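Local coordinates for UPF0678 fatty acid-binding protein-like protein ERS007657_00996 (Mycobacterium tuberculosis, PDB 6R3W), which binds heme b in a ten-stranded antiparallel beta-barrel and probably isomerises peroxynitrite to nitrate, at residues L9-G23 and Y35-L49. Sequence-based numbering, arbitrary orientation.
Sequences LQALSPLLGSWAGRG and YLEEVVFAHVGKPFL. With HEM (protoporphyrin IX containing Fe), chain B.
G17, W19, G21 and G23 pair with F41, V39, E37 and Y35 as the hydrogen-bonded positions of an antiparallel beta hairpin, the first two strands of the calycin barrel. Eight backbone bonds join them. W19 N lies 2.8 Å from V39 O, and the longest of the set puts Y35 N 3.1 Å from G23 O. The N-to-C directions of 17-23 and 35-42 differ by 153°, antiparallel with the twist of a barrel.

One aromatic contact depends on a glycine of the GXWXGXG motif. With no side chain at G23, the Y35 ring folds across the neighbouring strand: its CG sits between the backbone N and carbonyl carbon (chi1 59°), and G23 CA makes a CH-pi contact over one face, 4.0 Å from the Y35 ring centroid. The opposite face receives the heme vinyl carbon CBB, 3.6 Å from Y35 CE1. Y141 OH hydrogen-bonds to both Y35 OH and E37 OE1, linking the two side chains.

At the other end, W19 NE1 donates to L15 O at 2.9 Å, nearly straight (169°) and in the indole plane, tying the 3-10 segment 9-15 to the strand that follows it. L15 CD2 makes a CH-pi contact with the F41 ring, 4.2 Å from its centroid and over its face, while W19 NE1 approaches the ring edge.

Apolar packing continues there. L49 divides its branches: CD1 meets L15, and CD2 reaches L16 CD2 at 3.6 Å and also touches L9 CD1. L9 fits against the 46-48 backbone, with CD1 3.4 Å from K46 O.

On the outer face, R22 extends its chain past L36 CD2 to a salt bridge with E34. The chemistry thus implies a division of labour: directional backbone bonds set the hairpin register, L9, L15 and L16 pack the 3-10 segment against F41 and L49, and the bare G23 leaves room for the Y35 ring, whose other face meets a heme vinyl.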
ATOM      1  N   LEU A   9       2.838 -13.837  11.361  1.00  9.40           N
ATOM      2  CA  LEU A   9       3.580 -12.740  10.671  1.00  9.84           C
ATOM      3  C   LEU A   9       5.008 -13.146  10.267  1.00 10.11           C
ATOM      4  O   LEU A   9       5.710 -12.289   9.731  1.00 11.25           O
ATOM      5  CB  LEU A   9       3.628 -11.522  11.583  1.00  9.90           C
ATOM      6  CG  LEU A   9       2.290 -10.894  11.921  1.00 11.37           C
ATOM      7  CD1 LEU A   9       2.489  -9.624  12.694  1.00 13.51           C
ATOM      8  CD2 LEU A   9       1.471 -10.625  10.689  1.00 13.59           C
ATOM      9  N   GLN A  10       5.476 -14.343  10.602  1.00  9.90           N
ATOM     10  CA  GLN A  10       6.911 -14.709  10.412  1.00 10.01           C
ATOM     11  C   GLN A  10       7.387 -14.347   8.989  1.00  9.72           C
ATOM     12  O   GLN A  10       8.477 -13.753   8.858  1.00 10.26           O
ATOM     13  CB  GLN A  10       7.100 -16.198  10.721  1.00 12.15           C
ATOM     14  CG  GLN A  10       8.533 -16.699  10.582  1.00 13.02           C
ATOM     15  CD  GLN A  10       9.510 -16.073  11.551  1.00 15.08           C
ATOM     16  OE1 GLN A  10       9.164 -15.681  12.684  1.00 16.22           O
ATOM     17  NE2 GLN A  10      10.780 -16.097  11.171  1.00 15.86           N
ATOM     18  N   ALA A  11       6.662 -14.750   7.971  1.00  9.55           N
ATOM     19  CA  ALA A  11       7.112 -14.537   6.577  1.00  9.66           C
ATOM     20  C   ALA A  11       7.289 -13.037   6.300  1.00  9.90           C
ATOM     21  O   ALA A  11       8.061 -12.692   5.401  1.00 10.41           O
ATOM     22  CB  ALA A  11       6.133 -15.147   5.606  1.00 10.32           C
ATOM     23  N   LEU A  12       6.473 -12.207   6.931  1.00  9.73           N
ATOM     24  CA  LEU A  12       6.423 -10.755   6.648  1.00  9.83           C
ATOM     25  C   LEU A  12       7.319  -9.968   7.616  1.00  9.77           C
ATOM     26  O   LEU A  12       7.321  -8.730   7.542  1.00 11.35           O
ATOM     27  CB  LEU A  12       4.984 -10.261   6.691  1.00  9.84           C
ATOM     28  CG  LEU A  12       4.034 -10.930   5.687  1.00 10.82           C
ATOM     29  CD1 LEU A  12       2.673 -10.290   5.726  1.00 12.89           C
ATOM     30  CD2 LEU A  12       4.598 -10.877   4.272  1.00 11.59           C
ATOM     31  N   SER A  13       8.122 -10.651   8.438  1.00 10.01           N
ATOM     32  CA  SER A  13       9.002  -9.930   9.388  1.00 12.86           C
ATOM     33  C   SER A  13       9.920  -8.943   8.654  1.00 11.42           C
ATOM     34  O   SER A  13      10.190  -7.864   9.197  1.00 11.95           O
ATOM     35  CB  SER A  13       9.760 -10.887  10.306  1.00 14.74           C
ATOM     36  OG  SER A  13      10.745 -11.649   9.615  1.00 16.25           O
ATOM     37  N   PRO A  14      10.383  -9.204   7.402  1.00 11.24           N
ATOM     38  CA  PRO A  14      11.244  -8.225   6.737  1.00 11.78           C
ATOM     39  C   PRO A  14      10.563  -6.864   6.469  1.00 10.33           C
ATOM     40  O   PRO A  14      11.258  -5.911   6.180  1.00 11.23           O
ATOM     41  CB  PRO A  14      11.623  -8.919   5.413  1.00 12.28           C
ATOM     42  CG  PRO A  14      11.619 -10.390   5.779  1.00 12.71           C
ATOM     43  CD  PRO A  14      10.402 -10.509   6.683  1.00 12.39           C
ATOM     44  N   LEU A  15       9.241  -6.803   6.508  1.00 10.01           N
ATOM     45  CA  LEU A  15       8.549  -5.520   6.270  1.00  9.50           C
ATOM     46  C   LEU A  15       8.744  -4.581   7.467  1.00  9.87           C
ATOM     47  O   LEU A  15       8.640  -3.360   7.296  1.00  9.84           O
ATOM     48  CB  LEU A  15       7.058  -5.767   6.015  1.00 10.20           C
ATOM     49  CG  LEU A  15       6.645  -6.130   4.587  1.00  9.91           C
ATOM     50  CD1 LEU A  15       7.270  -7.439   4.133  1.00 12.37           C
ATOM     51  CD2 LEU A  15       5.123  -6.191   4.489  1.00 11.86           C
ATOM     52  N   LEU A  16       8.930  -5.121   8.658  1.00  9.88           N
ATOM     53  CA  LEU A  16       8.980  -4.294   9.878  1.00 10.94           C
ATOM     54  C   LEU A  16      10.075  -3.233   9.741  1.00 10.94           C
ATOM     55  O   LEU A  16      11.218  -3.581   9.377  1.00 12.87           O
ATOM     56  CB  LEU A  16       9.239  -5.181  11.084  1.00 11.63           C
ATOM     57  CG  LEU A  16       8.082  -6.089  11.486  1.00 13.76           C
ATOM     58  CD1 LEU A  16       8.549  -7.122  12.500  1.00 15.15           C
ATOM     59  CD2 LEU A  16       6.916  -5.283  12.041  1.00 13.95           C
ATOM     60  N   GLY A  17       9.760  -2.018  10.145  1.00 10.74           N
ATOM     61  CA  GLY A  17      10.684  -0.891  10.169  1.00 12.40           C
ATOM     62  C   GLY A  17      10.220   0.266   9.305  1.00 10.79           C
ATOM     63  O   GLY A  17       9.003   0.367   8.991  1.00 11.33           O
ATOM     64  N   SER A  18      11.150   1.161   9.024  1.00 11.05           N
ATOM     65  CA  SER A  18      10.902   2.447   8.363  1.00 11.79           C
ATOM     66  C   SER A  18      11.483   2.394   6.964  1.00 10.62           C
ATOM     67  O   SER A  18      12.573   1.833   6.782  1.00 11.91           O
ATOM     68  CB  SER A  18      11.494   3.572   9.152  1.00 13.97           C
ATOM     69  OG  SER A  18      10.779   3.761  10.367  1.00 17.32           O
ATOM     70  N   TRP A  19      10.744   2.935   6.016  1.00 11.23           N
ATOM     71  CA  TRP A  19      11.066   2.903   4.584  1.00 11.70           C
ATOM     72  C   TRP A  19      10.924   4.315   4.025  1.00 10.07           C
ATOM     73  O   TRP A  19       9.955   4.986   4.387  1.00 12.03           O
ATOM     74  CB  TRP A  19      10.136   1.925   3.859  1.00 10.98           C
ATOM     75  CG  TRP A  19      10.223   0.516   4.364  1.00  9.83           C
ATOM     76  CD1 TRP A  19       9.534  -0.034   5.407  1.00 10.30           C
ATOM     77  CD2 TRP A  19      10.994  -0.546   3.793  1.00  9.66           C
ATOM     78  NE1 TRP A  19       9.852  -1.355   5.546  1.00 10.63           N
ATOM     79  CE2 TRP A  19      10.761  -1.701   4.574  1.00  9.65           C
ATOM     80  CE3 TRP A  19      11.899  -0.620   2.738  1.00  9.85           C
ATOM     81  CZ2 TRP A  19      11.352  -2.930   4.274  1.00 10.77           C
ATOM     82  CZ3 TRP A  19      12.480  -1.831   2.442  1.00 10.99           C
ATOM     83  CH2 TRP A  19      12.254  -2.956   3.231  1.00 11.56           C
ATOM     84  N   ALA A  20      11.840   4.732   3.159  1.00 10.65           N
ATOM     85  CA  ALA A  20      11.742   6.066   2.543  1.00 10.55           C
ATOM     86  C   ALA A  20      12.179   5.974   1.093  1.00  9.77           C
ATOM     87  O   ALA A  20      13.135   5.258   0.799  1.00 10.24           O
ATOM     88  CB  ALA A  20      12.577   7.080   3.300  1.00 12.80           C
ATOM     89  N   GLY A  21      11.529   6.728   0.230  1.00  9.89           N
ATOM     90  CA  GLY A  21      11.937   6.807  -1.165  1.00  9.98           C
ATOM     91  C   GLY A  21      11.054   7.729  -1.949  1.00  9.39           C
ATOM     92  O   GLY A  21      10.657   8.792  -1.429  1.00  9.92           O
ATOM     93  N   ARG A  22      10.818   7.373  -3.198  1.00  8.92           N
ATOM     94  CA  ARG A  22      10.283   8.299  -4.197  1.00  9.05           C
ATOM     95  C   ARG A  22       9.496   7.504  -5.215  1.00  8.55           C
ATOM     96  O   ARG A  22       9.876   6.352  -5.533  1.00  8.94           O
ATOM     97  CB  ARG A  22      11.436   9.100  -4.790  1.00 10.21           C
ATOM     98  CG  ARG A  22      11.066  10.035  -5.934  1.00  9.71           C
ATOM     99  CD  ARG A  22      12.228  10.962  -6.300  1.00 10.58           C
ATOM    100  NE  ARG A  22      11.974  11.657  -7.553  1.00 11.28           N
ATOM    101  CZ  ARG A  22      12.822  12.535  -8.096  1.00 12.84           C
ATOM    102  NH1 ARG A  22      13.895  12.887  -7.426  1.00 13.55           N
ATOM    103  NH2 ARG A  22      12.585  13.056  -9.287  1.00 13.63           N
ATOM    104  N   GLY A  23       8.452   8.120  -5.747  1.00  9.18           N
ATOM    105  CA  GLY A  23       7.679   7.499  -6.814  1.00 10.65           C
ATOM    106  C   GLY A  23       7.054   8.513  -7.725  1.00  8.93           C
ATOM    107  O   GLY A  23       7.465   9.701  -7.726  1.00  9.46           O
ATOM    108  N   TYR A  35       6.486  12.192  -6.195  1.00  9.59           N
ATOM    109  CA  TYR A  35       6.319  12.320  -4.737  1.00  9.56           C
ATOM    110  C   TYR A  35       7.472  11.639  -4.019  1.00  8.48           C
ATOM    111  O   TYR A  35       8.053  10.665  -4.544  1.00 10.04           O
ATOM    112  CB  TYR A  35       4.963  11.751  -4.292  1.00  9.43           C
ATOM    113  CG  TYR A  35       4.732  10.301  -4.628  1.00  9.13           C
ATOM    114  CD1 TYR A  35       5.006   9.302  -3.716  1.00  8.85           C
ATOM    115  CD2 TYR A  35       4.120   9.937  -5.817  1.00  8.74           C
ATOM    116  CE1 TYR A  35       4.722   7.972  -3.995  1.00  8.43           C
ATOM    117  CE2 TYR A  35       3.852   8.608  -6.125  1.00  9.19           C
ATOM    118  CZ  TYR A  35       4.133   7.622  -5.201  1.00  8.57           C
ATOM    119  OH  TYR A  35       3.814   6.312  -5.486  1.00  9.29           O
ATOM    120  N   LEU A  36       7.708  12.102  -2.789  1.00  9.81           N
ATOM    121  CA  LEU A  36       8.524  11.414  -1.778  1.00 10.01           C
ATOM    122  C   LEU A  36       7.588  10.672  -0.833  1.00 10.95           C
ATOM    123  O   LEU A  36       6.455  11.142  -0.626  1.00 10.58           O
ATOM    124  CB  LEU A  36       9.375  12.434  -1.020  1.00 10.34           C
ATOM    125  CG  LEU A  36      10.292  13.282  -1.883  1.00 12.39           C
ATOM    126  CD1 LEU A  36      11.095  14.250  -1.023  1.00 14.86           C
ATOM    127  CD2 LEU A  36      11.210  12.415  -2.714  1.00 12.02           C
ATOM    128  N   GLU A  37       8.039   9.543  -0.306  1.00  9.82           N
ATOM    129  CA  GLU A  37       7.188   8.649   0.488  1.00 10.23           C
ATOM    130  C   GLU A  37       7.966   8.155   1.693  1.00  9.71           C
ATOM    131  O   GLU A  37       9.116   7.713   1.520  1.00 11.59           O
ATOM    132  CB  GLU A  37       6.704   7.492  -0.368  1.00 10.30           C
ATOM    133  CG  GLU A  37       5.879   6.470   0.384  1.00  9.64           C
ATOM    134  CD  GLU A  37       5.142   5.500  -0.509  1.00  9.93           C
ATOM    135  OE1 GLU A  37       5.311   5.584  -1.742  1.00 10.44           O
ATOM    136  OE2 GLU A  37       4.415   4.643   0.034  1.00 11.15           O
ATOM    137  N   GLU A  38       7.297   8.136   2.847  1.00 10.13           N
ATOM    138  CA  GLU A  38       7.781   7.520   4.089  1.00 11.47           C
ATOM    139  C   GLU A  38       6.722   6.524   4.555  1.00  9.47           C
ATOM    140  O   GLU A  38       5.541   6.918   4.677  1.00 10.15           O
ATOM    141  CB  GLU A  38       8.022   8.580   5.166  1.00 15.11           C
ATOM    142  CG  GLU A  38       9.037   9.635   4.785  1.00 19.75           C
ATOM    143  CD  GLU A  38      10.416   9.407   5.377  1.00 29.05           C
ATOM    144  OE1 GLU A  38      10.556   8.479   6.202  1.00 41.95           O
ATOM    145  OE2 GLU A  38      11.359  10.124   4.970  1.00 40.79           O
ATOM    146  N   VAL A  39       7.152   5.305   4.869  1.00 10.05           N
ATOM    147  CA  VAL A  39       6.274   4.218   5.348  1.00 10.00           C
ATOM    148  C   VAL A  39       6.844   3.642   6.641  1.00 10.16           C
ATOM    149  O   VAL A  39       8.074   3.522   6.764  1.00 12.15           O
ATOM    150  CB  VAL A  39       6.141   3.150   4.267  1.00 11.16           C
ATOM    151  CG1 VAL A  39       5.756   1.807   4.843  1.00 13.13           C
ATOM    152  CG2 VAL A  39       5.189   3.606   3.173  1.00 11.42           C
ATOM    153  N   VAL A  40       5.969   3.300   7.561  1.00 10.39           N
ATOM    154  CA  VAL A  40       6.370   2.522   8.757  1.00 10.02           C
ATOM    155  C   VAL A  40       5.474   1.304   8.867  1.00  9.87           C
ATOM    156  O   VAL A  40       4.245   1.458   8.862  1.00 10.31           O
ATOM    157  CB  VAL A  40       6.323   3.363  10.044  1.00 12.31           C
ATOM    158  CG1 VAL A  40       6.725   2.524  11.238  1.00 12.92           C
ATOM    159  CG2 VAL A  40       7.185   4.605   9.954  1.00 15.57           C
ATOM    160  N   PHE A  41       6.086   0.138   9.039  1.00 10.07           N
ATOM    161  CA  PHE A  41       5.402  -1.102   9.448  1.00  9.00           C
ATOM    162  C   PHE A  41       5.836  -1.455  10.860  1.00  9.82           C
ATOM    163  O   PHE A  41       7.057  -1.439  11.134  1.00 11.27           O
ATOM    164  CB  PHE A  41       5.751  -2.262   8.527  1.00 10.50           C
ATOM    165  CG  PHE A  41       5.120  -2.216   7.166  1.00  9.90           C
ATOM    166  CD1 PHE A  41       3.811  -2.623   6.979  1.00 10.24           C
ATOM    167  CD2 PHE A  41       5.871  -1.876   6.047  1.00 11.47           C
ATOM    168  CE1 PHE A  41       3.249  -2.643   5.706  1.00 12.07           C
ATOM    169  CE2 PHE A  41       5.304  -1.889   4.782  1.00 12.57           C
ATOM    170  CZ  PHE A  41       4.007  -2.306   4.610  1.00 11.40           C
ATOM    171  N   ALA A  42       4.878  -1.749  11.724  1.00  9.65           N
ATOM    172  CA  ALA A  42       5.156  -2.154  13.109  1.00 10.65           C
ATOM    173  C   ALA A  42       4.112  -3.196  13.536  1.00 10.40           C
ATOM    174  O   ALA A  42       3.321  -3.631  12.701  1.00  9.88           O
ATOM    175  CB  ALA A  42       5.160  -0.944  13.998  1.00 12.99           C
ATOM    176  N   HIS A  43       4.104  -3.600  14.799  1.00 11.58           N
ATOM    177  CA  HIS A  43       3.117  -4.580  15.294  1.00 11.60           C
ATOM    178  C   HIS A  43       2.949  -4.454  16.801  1.00 11.66           C
ATOM    179  O   HIS A  43       3.799  -3.821  17.446  1.00 14.74           O
ATOM    180  CB  HIS A  43       3.515  -5.999  14.860  1.00 11.80           C
ATOM    181  CG  HIS A  43       4.613  -6.572  15.683  1.00 11.27           C
ATOM    182  ND1 HIS A  43       4.373  -7.357  16.785  1.00 11.42           N
ATOM    183  CD2 HIS A  43       5.958  -6.409  15.609  1.00 13.43           C
ATOM    184  CE1 HIS A  43       5.527  -7.710  17.311  1.00 12.44           C
ATOM    185  NE2 HIS A  43       6.510  -7.083  16.651  1.00 13.96           N
ATOM    186  N   VAL A  44       1.870  -5.024  17.325  1.00 11.80           N
ATOM    187  CA  VAL A  44       1.569  -5.024  18.785  1.00 13.39           C
ATOM    188  C   VAL A  44       1.341  -6.465  19.251  1.00 12.35           C
ATOM    189  O   VAL A  44       0.659  -6.654  20.258  1.00 16.49           O
ATOM    190  CB  VAL A  44       0.376  -4.094  19.105  1.00 15.58           C
ATOM    191  CG1 VAL A  44       0.714  -2.652  18.771  1.00 16.20           C
ATOM    192  CG2 VAL A  44      -0.924  -4.514  18.402  1.00 14.31           C
ATOM    193  N   GLY A  45       1.997  -7.431  18.611  1.00 12.80           N
ATOM    194  CA  GLY A  45       2.038  -8.828  19.089  1.00 13.68           C
ATOM    195  C   GLY A  45       0.843  -9.654  18.632  1.00 12.07           C
ATOM    196  O   GLY A  45       0.763 -10.834  19.034  1.00 14.52           O
ATOM    197  N   LYS A  46       0.009  -9.109  17.749  1.00 12.48           N
ATOM    198  CA  LYS A  46      -1.151  -9.816  17.151  1.00 12.07           C
ATOM    199  C   LYS A  46      -0.866 -10.118  15.680  1.00 12.10           C
ATOM    200  O   LYS A  46       0.131  -9.632  15.128  1.00 11.10           O
ATOM    201  CB  LYS A  46      -2.397  -8.963  17.341  1.00 12.75           C
ATOM    202  CG  LYS A  46      -2.797  -8.707  18.783  1.00 19.22           C
ATOM    203  CD  LYS A  46      -4.110  -7.997  18.892  1.00 24.69           C
ATOM    204  CE  LYS A  46      -4.590  -7.821  20.307  1.00 34.99           C
ATOM    205  NZ  LYS A  46      -5.898  -7.134  20.318  1.00 36.57           N
ATOM    206  N   PRO A  47      -1.713 -10.928  15.001  1.00 10.68           N
ATOM    207  CA  PRO A  47      -1.440 -11.331  13.619  1.00 11.10           C
ATOM    208  C   PRO A  47      -1.791 -10.247  12.587  1.00 10.62           C
ATOM    209  O   PRO A  47      -2.438 -10.534  11.552  1.00 11.32           O
ATOM    210  CB  PRO A  47      -2.296 -12.582  13.376  1.00 15.05           C
ATOM    211  CG  PRO A  47      -3.113 -12.796  14.612  1.00 19.18           C
ATOM    212  CD  PRO A  47      -2.764 -11.736  15.618  1.00 12.99           C
ATOM    213  N   PHE A  48      -1.288  -9.044  12.813  1.00 10.41           N
ATOM    214  CA  PHE A  48      -1.360  -7.948  11.829  1.00  9.84           C
ATOM    215  C   PHE A  48      -0.179  -7.023  12.050  1.00  8.92           C
ATOM    216  O   PHE A  48       0.317  -6.894  13.195  1.00  9.49           O
ATOM    217  CB  PHE A  48      -2.687  -7.176  11.955  1.00 10.37           C
ATOM    218  CG  PHE A  48      -2.918  -6.476  13.279  1.00  9.34           C
ATOM    219  CD1 PHE A  48      -2.449  -5.186  13.516  1.00  9.30           C
ATOM    220  CD2 PHE A  48      -3.669  -7.085  14.263  1.00 10.99           C
ATOM    221  CE1 PHE A  48      -2.687  -4.552  14.723  1.00 10.85           C
ATOM    222  CE2 PHE A  48      -3.932  -6.436  15.456  1.00 11.49           C
ATOM    223  CZ  PHE A  48      -3.431  -5.182  15.691  1.00 12.69           C
ATOM    224  N   LEU A  49       0.238  -6.386  10.974  1.00  8.12           N
ATOM    225  CA  LEU A  49       1.143  -5.232  11.014  1.00  8.11           C
ATOM    226  C   LEU A  49       0.309  -3.956  11.053  1.00  8.15           C
ATOM    227  O   LEU A  49      -0.720  -3.871  10.358  1.00  9.84           O
ATOM    228  CB  LEU A  49       2.060  -5.220   9.785  1.00  9.46           C
ATOM    229  CG  LEU A  49       2.937  -6.440   9.595  1.00 10.49           C
ATOM    230  CD1 LEU A  49       3.744  -6.311   8.320  1.00 15.39           C
ATOM    231  CD2 LEU A  49       3.845  -6.657  10.786  1.00 15.67           C
TER
HETATM  232  CHA HEM B 201      -5.520  12.272  -8.218  1.00 13.65           C
HETATM  233  CHB HEM B 201      -1.369  11.835  -5.841  1.00 12.11           C
HETATM  234  CHC HEM B 201      -2.881   7.634  -3.889  1.00  9.92           C
HETATM  235  CHD HEM B 201      -7.242   8.354  -5.912  1.00 11.40           C
HETATM  236  C1A HEM B 201      -4.260  12.504  -7.727  1.00 12.77           C
HETATM  237  C2A HEM B 201      -3.495  13.691  -7.992  1.00 12.60           C
HETATM  238  C3A HEM B 201      -2.336  13.562  -7.313  1.00 12.40           C
HETATM  239  C4A HEM B 201      -2.369  12.307  -6.649  1.00 12.35           C
HETATM  240  CMA HEM B 201      -1.226  14.572  -7.230  1.00 14.59           C
HETATM  241  CAA HEM B 201      -3.924  14.855  -8.853  1.00 14.60           C
HETATM  242  CBA HEM B 201      -4.222  16.084  -8.001  1.00 20.06           C
HETATM  243  CGA HEM B 201      -5.355  15.809  -7.072  1.00 25.23           C
HETATM  244  O1A HEM B 201      -5.181  15.924  -5.841  1.00 34.00           O
HETATM  245  O2A HEM B 201      -6.478  15.512  -7.528  1.00 33.30           O
HETATM  246  C1B HEM B 201      -1.405  10.613  -5.143  1.00 11.05           C
HETATM  247  C2B HEM B 201      -0.343  10.148  -4.308  1.00 11.04           C
HETATM  248  C3B HEM B 201      -0.740   8.933  -3.779  1.00 10.92           C
HETATM  249  C4B HEM B 201      -2.108   8.713  -4.271  1.00 10.29           C
HETATM  250  CMB HEM B 201       0.967  10.859  -4.056  1.00 12.53           C
HETATM  251  CAB HEM B 201      -0.011   7.980  -2.912  1.00 12.13           C
HETATM  252  CBB HEM B 201       1.299   7.853  -2.968  1.00 13.38           C
HETATM  253  C1C HEM B 201      -4.226   7.489  -4.238  1.00  9.68           C
HETATM  254  C2C HEM B 201      -5.074   6.450  -3.796  1.00  9.76           C
HETATM  255  C3C HEM B 201      -6.319   6.698  -4.312  1.00 10.70           C
HETATM  256  C4C HEM B 201      -6.203   7.849  -5.169  1.00 11.14           C
HETATM  257  CMC HEM B 201      -4.639   5.318  -2.923  1.00 11.07           C
HETATM  258  CAC HEM B 201      -7.596   5.997  -4.051  1.00 10.31           C
HETATM  259  CBC HEM B 201      -7.960   5.621  -2.819  1.00 12.23           C
HETATM  260  C1D HEM B 201      -7.102   9.449  -6.756  1.00 11.94           C
HETATM  261  C2D HEM B 201      -8.206   9.978  -7.569  1.00 14.68           C
HETATM  262  C3D HEM B 201      -7.736  11.059  -8.193  1.00 15.86           C
HETATM  263  C4D HEM B 201      -6.320  11.202  -7.793  1.00 13.29           C
HETATM  264  CMD HEM B 201      -9.614   9.452  -7.614  1.00 14.29           C
HETATM  265  CAD HEM B 201      -8.600  12.138  -8.784  1.00 23.95           C
HETATM  266  CBD HEM B 201      -8.737  11.964 -10.226  1.00 22.60           C
HETATM  267  CGD HEM B 201      -9.674  13.037 -10.788  1.00 19.07           C
HETATM  268  O1D HEM B 201     -10.081  14.098 -10.206  1.00 26.26           O
HETATM  269  O2D HEM B 201     -10.049  12.824 -11.856  1.00 18.18           O
HETATM  270  NA  HEM B 201      -3.541  11.682  -6.874  1.00 11.41           N
HETATM  271  NB  HEM B 201      -2.427   9.737  -5.085  1.00 10.89           N
HETATM  272  NC  HEM B 201      -4.909   8.307  -5.098  1.00 10.49           N
HETATM  273  ND  HEM B 201      -5.979  10.224  -6.910  1.00 12.17           N
HETATM  274 FE   HEM B 201      -4.224   9.963  -6.081  1.00 11.25          FE
HETATM  275  O   HOH W   1       9.822   6.207   7.417  1.00 34.83           O
HETATM  276  O   HOH W   2      -4.906  11.091  -4.385  1.00 17.01           O